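Local structure of polyisoprenyl-teichoic acid--peptidoglycan teichoic acid transferase TagV (Bacillus subtilis, 6UF3) at residues A[50-55]-A[59-64]; A[226-231]-A[235-240]. The protein belongs to the LytR-CpsA-Psr family of bacterial cell-envelope proteins. All blocks are in the same frame, centred on the assembly; numbering follows the deposited sequence.

Contact 1: A[50-55]-A[59-64]; sequences RVQLAG and GSKTKI
Val-51 and Thr-62 face each other as an antiparallel hydrogen-bonded pair, and on their side of the hairpin lies its tightly packed part. Val-51 N gives a nearly straight bond to Thr-62 O (2.9 Å), and Thr-62 N returns one of the same length to Val-51 O. Next to this pair, CG2 of Val-51 reaches CB of Ile-64 at 3.8 Å, the two side chains crossing at a slant. The methyl CG2 of Thr-62 sits against the branch point of Leu-53, 3.6 Å from its CG and close to both of its end methyls. With OG1 of Thr-62 anti to the backbone N (chi1 -170°), this methyl falls between the backbone N and the carbonyl carbon and turns to Leu-53. Phe-83 of helix 72-84 touches Val-51, and Glu-75 of the same helix touches Leu-53.

The other side is looser and wetter. Lys-61 crosses Arg-50 at about a right angle; its CB lies 3.8 Å from Arg-50 CG, and its CD stands over the centre of one guanidinium face. The two like charges come near each other, but Arg-50 NH1 is paired in a salt bridge with Glu-240, and Lys-61 NZ donates to a water that also binds Arg-50 O. Farther along, the Gln-52 chain bends at chi2 (77°), and NE2 bonds Gly-59 O at 2.9 Å. Gly-59 O lies near the plane of the Gln-52 amide, whereas the donor stands above the plane of the glycine carbonyl. A second water accepts from Leu-53 N and donates to Ser-60 O, bridging the backbones where they separate. The short antiparallel strands 50-51 and 62-63, joined by one loop, form a beta hairpin within the LytR-CpsA-Psr family region.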
loop_
_atom_site.group_PDB
_atom_site.type_symbol
_atom_site.label_atom_id
_atom_site.label_comp_id
_atom_site.label_asym_id
_atom_site.label_seq_id
_atom_site.Cartn_x
_atom_site.Cartn_y
_atom_site.Cartn_z
ATOM N N ARG A 50 5.965 -11.356 -10.717
ATOM C CA ARG A 50 6.987 -12.403 -10.716
ATOM C C ARG A 50 8.351 -11.793 -10.390
ATOM O O ARG A 50 8.888 -10.997 -11.169
ATOM C CB ARG A 50 6.994 -13.112 -12.066
ATOM C CG ARG A 50 7.940 -14.316 -12.166
ATOM C CD ARG A 50 7.564 -15.149 -13.379
ATOM N NE ARG A 50 8.555 -16.183 -13.712
ATOM C CZ ARG A 50 9.493 -16.046 -14.644
ATOM N NH1 ARG A 50 9.580 -14.924 -15.347
ATOM N NH2 ARG A 50 10.349 -17.032 -14.885
ATOM N N VAL A 51 8.924 -12.170 -9.242
ATOM C CA VAL A 51 10.143 -11.552 -8.725
ATOM C C VAL A 51 11.001 -12.620 -8.063
ATOM O O VAL A 51 10.521 -13.689 -7.678
ATOM C CB VAL A 51 9.867 -10.434 -7.690
ATOM C CG1 VAL A 51 9.006 -9.328 -8.292
ATOM C CG2 VAL A 51 9.222 -11.022 -6.432
ATOM N N GLN A 52 12.286 -12.306 -7.911
ATOM C CA GLN A 52 13.170 -13.103 -7.071
ATOM C C GLN A 52 13.011 -12.661 -5.621
ATOM O O GLN A 52 13.121 -11.473 -5.313
ATOM C CB GLN A 52 14.626 -12.965 -7.514
ATOM C CG GLN A 52 15.564 -13.980 -6.867
ATOM C CD GLN A 52 15.460 -15.363 -7.496
ATOM O OE1 GLN A 52 15.300 -15.503 -8.710
ATOM N NE2 GLN A 52 15.555 -16.395 -6.666
ATOM N N LEU A 53 12.741 -13.613 -4.730
ATOM C CA LEU A 53 12.637 -13.262 -3.320
ATOM C C LEU A 53 14.002 -12.851 -2.791
ATOM O O LEU A 53 15.022 -13.435 -3.159
ATOM C CB LEU A 53 12.111 -14.451 -2.509
ATOM C CG LEU A 53 10.688 -14.885 -2.858
ATOM C CD1 LEU A 53 10.212 -15.993 -1.925
ATOM C CD2 LEU A 53 9.750 -13.694 -2.822
ATOM N N ALA A 54 14.024 -11.853 -1.912
ATOM C CA ALA A 54 15.293 -11.408 -1.355
ATOM C C ALA A 54 16.010 -12.564 -0.674
ATOM O O ALA A 54 15.400 -13.328 0.080
ATOM C CB ALA A 54 15.055 -10.274 -0.361
ATOM N N GLY A 55 17.305 -12.706 -0.963
ATOM C CA GLY A 55 18.105 -13.741 -0.353
ATOM C C GLY A 55 17.997 -15.103 -0.999
ATOM O O GLY A 55 18.673 -16.039 -0.547
ATOM N N GLY A 59 17.247 -19.949 -6.105
ATOM C CA GLY A 59 15.867 -20.306 -6.336
ATOM C C GLY A 59 15.260 -19.665 -7.580
ATOM O O GLY A 59 15.843 -18.805 -8.235
ATOM N N SER A 60 14.060 -20.128 -7.900
ATOM C CA SER A 60 13.267 -19.601 -8.995
ATOM C C SER A 60 12.407 -18.436 -8.525
ATOM O O SER A 60 12.071 -18.311 -7.345
ATOM C CB SER A 60 12.368 -20.692 -9.567
ATOM O OG SER A 60 11.597 -21.281 -8.533
ATOM N N LYS A 61 12.045 -17.580 -9.476
ATOM C CA LYS A 61 11.155 -16.469 -9.188
ATOM C C LYS A 61 9.777 -16.969 -8.780
ATOM O O LYS A 61 9.317 -18.026 -9.212
ATOM C CB LYS A 61 11.027 -15.564 -10.411
ATOM C CG LYS A 61 12.267 -14.761 -10.728
ATOM C CD LYS A 61 12.116 -14.081 -12.080
ATOM C CE LYS A 61 13.224 -13.078 -12.320
ATOM N NZ LYS A 61 13.143 -12.540 -13.712
ATOM N N THR A 62 9.101 -16.180 -7.954
ATOM C CA THR A 62 7.757 -16.513 -7.524
ATOM C C THR A 62 6.964 -15.220 -7.430
ATOM O O THR A 62 7.453 -14.148 -7.784
ATOM C CB THR A 62 7.788 -17.298 -6.206
ATOM O OG1 THR A 62 6.487 -17.821 -5.926
ATOM C CG2 THR A 62 8.264 -16.427 -5.069
ATOM N N LYS A 63 5.720 -15.324 -6.977
ATOM C CA LYS A 63 4.888 -14.134 -6.854
ATOM C C LYS A 63 5.323 -13.317 -5.647
ATOM O O LYS A 63 5.680 -13.869 -4.613
ATOM C CB LYS A 63 3.422 -14.523 -6.711
ATOM C CG LYS A 63 2.878 -15.333 -7.836
ATOM C CD LYS A 63 1.431 -15.661 -7.575
ATOM C CE LYS A 63 0.917 -16.628 -8.597
ATOM N NZ LYS A 63 -0.565 -16.649 -8.631
ATOM N N ILE A 64 5.278 -11.986 -5.773
ATOM C CA ILE A 64 5.804 -11.164 -4.687
ATOM C C ILE A 64 4.970 -11.330 -3.416
ATOM O O ILE A 64 5.492 -11.189 -2.303
ATOM C CB ILE A 64 5.911 -9.689 -5.119
ATOM C CG1 ILE A 64 6.723 -8.903 -4.087
ATOM C CG2 ILE A 64 4.529 -9.068 -5.357
ATOM C CD1 ILE A 64 7.216 -7.545 -4.587
HETATM O O HOH W 1 10.299 -11.731 -13.803
HETATM O O HOH W 2 12.729 -16.441 -5.353
#

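Contact 2: A[226-231]-A[235-240]; sequences GSDLYL and NTYYFE
Tyr-237 makes its way along one face of the hairpin, passing Tyr-230 before it ends at Asp-228. Its CB lies 4.0 Å from CE2 of Tyr-230. With CG anti to the backbone N (chi1 172°), the ring is carried along the strand pair, and CD1 approaches CZ of Tyr-230 at 3.7 Å. The two rings form an offset edge-to-face pair, the edge of Tyr-237 turned toward the face of Tyr-230 with the planes at 61°. One atom further on, CE1 is 3.3 Å from the carboxylate carbon CG of Asp-228, which sits at the ring edge near its plane. At the tip, OH donates to OD1 of Asp-228 in a very short bond of 2.5 Å. Carboxylate and ring planes are steeply inclined to each other.

Leu-231 and Tyr-238 lie on the reverse face, crossing at about a right angle, with the leucine CD1 3.9 Å from the tyrosine CE1. Leu-229 and Glu-240 run side by side there and point the same way. Between the two faces, paired backbone bonds join Ser-227 with Glu-240, Leu-229 with Tyr-238 and Leu-231 with Thr-236. Near the open end, CZ of Phe-239 comes within 3.3 Å of Gly-226 N.

The hairpin is a surface element, and the centre of this contact lies about 22 Å from the centre of the chain. Strand 236-241 lies along the chain around strand 50-51, with Phe-239 bonded through its backbone to Asp-48 and Arg-50. The Arg-50 side chain also packs on Leu-229, Leu-231 and Tyr-238, while helix 243-257 follows directly in sequence.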
loop_
_atom_site.group_PDB
_atom_site.type_symbol
_atom_site.label_atom_id
_atom_site.label_comp_id
_atom_site.label_asym_id
_atom_site.label_seq_id
_atom_site.Cartn_x
_atom_site.Cartn_y
_atom_site.Cartn_z
ATOM N N GLY A 226 3.399 -4.436 -17.400
ATOM C CA GLY A 226 3.840 -5.793 -17.641
ATOM C C GLY A 226 2.793 -6.589 -18.380
ATOM O O GLY A 226 1.848 -6.034 -18.948
ATOM N N SER A 227 2.981 -7.905 -18.377
ATOM C CA SER A 227 2.165 -8.812 -19.172
ATOM C C SER A 227 1.635 -9.946 -18.313
ATOM O O SER A 227 2.326 -10.423 -17.413
ATOM C CB SER A 227 2.963 -9.409 -20.346
ATOM O OG SER A 227 3.570 -8.392 -21.118
ATOM N N ASP A 228 0.408 -10.374 -18.597
ATOM C CA ASP A 228 -0.089 -11.621 -18.035
ATOM C C ASP A 228 0.750 -12.782 -18.562
ATOM O O ASP A 228 1.104 -12.827 -19.742
ATOM C CB ASP A 228 -1.562 -11.817 -18.394
ATOM C CG ASP A 228 -2.478 -10.803 -17.708
ATOM O OD1 ASP A 228 -2.030 -10.120 -16.766
ATOM O OD2 ASP A 228 -3.654 -10.693 -18.114
ATOM N N LEU A 229 1.089 -13.715 -17.680
ATOM C CA LEU A 229 1.956 -14.824 -18.041
ATOM C C LEU A 229 1.420 -16.072 -17.362
ATOM O O LEU A 229 1.115 -16.041 -16.172
ATOM C CB LEU A 229 3.404 -14.545 -17.614
ATOM C CG LEU A 229 4.397 -15.704 -17.749
ATOM C CD1 LEU A 229 4.621 -16.033 -19.225
ATOM C CD2 LEU A 229 5.708 -15.375 -17.063
ATOM N N TYR A 230 1.271 -17.154 -18.107
ATOM C CA TYR A 230 0.721 -18.386 -17.552
ATOM C C TYR A 230 1.783 -19.469 -17.660
ATOM O O TYR A 230 2.107 -19.915 -18.764
ATOM C CB TYR A 230 -0.566 -18.781 -18.274
ATOM C CG TYR A 230 -1.669 -17.766 -18.086
ATOM C CD1 TYR A 230 -1.794 -16.681 -18.944
ATOM C CD2 TYR A 230 -2.572 -17.879 -17.037
ATOM C CE1 TYR A 230 -2.793 -15.742 -18.772
ATOM C CE2 TYR A 230 -3.578 -16.938 -16.852
ATOM C CZ TYR A 230 -3.682 -15.874 -17.727
ATOM O OH TYR A 230 -4.674 -14.937 -17.557
ATOM N N LEU A 231 2.319 -19.892 -16.516
ATOM C CA LEU A 231 3.434 -20.829 -16.485
ATOM C C LEU A 231 2.955 -22.214 -16.084
ATOM O O LEU A 231 2.081 -22.355 -15.219
ATOM C CB LEU A 231 4.532 -20.353 -15.532
ATOM C CG LEU A 231 5.253 -19.076 -15.992
ATOM C CD1 LEU A 231 6.403 -18.728 -15.062
ATOM C CD2 LEU A 231 5.778 -19.286 -17.426
ATOM N N ASN A 235 -1.291 -23.505 -15.958
ATOM C CA ASN A 235 -1.564 -22.097 -16.239
ATOM C C ASN A 235 -1.558 -21.267 -14.957
ATOM O O ASN A 235 -2.498 -20.523 -14.665
ATOM C CB ASN A 235 -2.885 -21.930 -16.993
ATOM C CG ASN A 235 -2.835 -22.510 -18.388
ATOM O OD1 ASN A 235 -1.912 -22.234 -19.157
ATOM N ND2 ASN A 235 -3.831 -23.319 -18.726
ATOM N N THR A 236 -0.484 -21.404 -14.182
ATOM C CA THR A 236 -0.299 -20.540 -13.026
ATOM C C THR A 236 -0.135 -19.100 -13.491
ATOM O O THR A 236 0.727 -18.806 -14.322
ATOM C CB THR A 236 0.928 -20.974 -12.226
ATOM O OG1 THR A 236 0.872 -22.387 -11.991
ATOM C CG2 THR A 236 0.993 -20.231 -10.899
ATOM N N TYR A 237 -0.963 -18.198 -12.958
ATOM C CA TYR A 237 -0.929 -16.812 -13.406
ATOM C C TYR A 237 0.172 -16.033 -12.700
ATOM O O TYR A 237 0.263 -16.040 -11.467
ATOM C CB TYR A 237 -2.272 -16.114 -13.171
ATOM C CG TYR A 237 -2.190 -14.630 -13.462
ATOM C CD1 TYR A 237 -2.287 -14.159 -14.763
ATOM C CD2 TYR A 237 -1.991 -13.703 -12.439
ATOM C CE1 TYR A 237 -2.196 -12.819 -15.048
ATOM C CE2 TYR A 237 -1.890 -12.345 -12.718
ATOM C CZ TYR A 237 -1.994 -11.913 -14.030
ATOM O OH TYR A 237 -1.901 -10.569 -14.331
ATOM N N TYR A 238 0.973 -15.320 -13.487
ATOM C CA TYR A 238 1.940 -14.355 -12.994
ATOM C C TYR A 238 1.763 -13.036 -13.731
ATOM O O TYR A 238 1.303 -12.999 -14.872
ATOM C CB TYR A 238 3.371 -14.821 -13.210
ATOM C CG TYR A 238 3.756 -16.019 -12.392
ATOM C CD1 TYR A 238 3.529 -17.306 -12.862
ATOM C CD2 TYR A 238 4.360 -15.861 -11.151
ATOM C CE1 TYR A 238 3.892 -18.407 -12.112
ATOM C CE2 TYR A 238 4.720 -16.954 -10.395
ATOM C CZ TYR A 238 4.485 -18.219 -10.878
ATOM O OH TYR A 238 4.849 -19.308 -10.122
ATOM N N PHE A 239 2.157 -11.953 -13.075
ATOM C CA PHE A 239 2.305 -10.663 -13.738
ATOM C C PHE A 239 3.787 -10.430 -13.980
ATOM O O PHE A 239 4.555 -10.235 -13.030
ATOM C CB PHE A 239 1.706 -9.537 -12.903
ATOM C CG PHE A 239 1.707 -8.206 -13.604
ATOM C CD1 PHE A 239 0.972 -8.022 -14.759
ATOM C CD2 PHE A 239 2.432 -7.140 -13.098
ATOM C CE1 PHE A 239 0.959 -6.795 -15.414
ATOM C CE2 PHE A 239 2.420 -5.898 -13.750
ATOM C CZ PHE A 239 1.680 -5.732 -14.899
ATOM N N GLU A 240 4.203 -10.460 -15.247
ATOM C CA GLU A 240 5.611 -10.306 -15.567
ATOM C C GLU A 240 5.919 -8.832 -15.786
ATOM O O GLU A 240 5.355 -8.227 -16.709
ATOM C CB GLU A 240 5.979 -11.114 -16.802
ATOM C CG GLU A 240 7.426 -10.959 -17.234
ATOM C CD GLU A 240 8.425 -11.617 -16.303
ATOM O OE1 GLU A 240 8.017 -12.377 -15.391
ATOM O OE2 GLU A 240 9.633 -11.364 -16.496
#

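In the fold
From the N terminus, the chain leaves strand 39-44 of the six-stranded mixed sheet and enters contact 1, which closes a short hairpin loop before helix 72-84. Contact 2 comes much later, after strand 220-222 of the same sheet, and closes a second hairpin just before helix 243-257. The two are in series: neither encloses the other and they do not cross. The centres of contact 1 and contact 2 are about 14 Å apart, on the same side of the chain's centre, and the two hairpins touch. Lys-63 CG packs on Tyr-238 CE2 at 3.5 Å. Regions distant in sequence thus meet beside the main sheet.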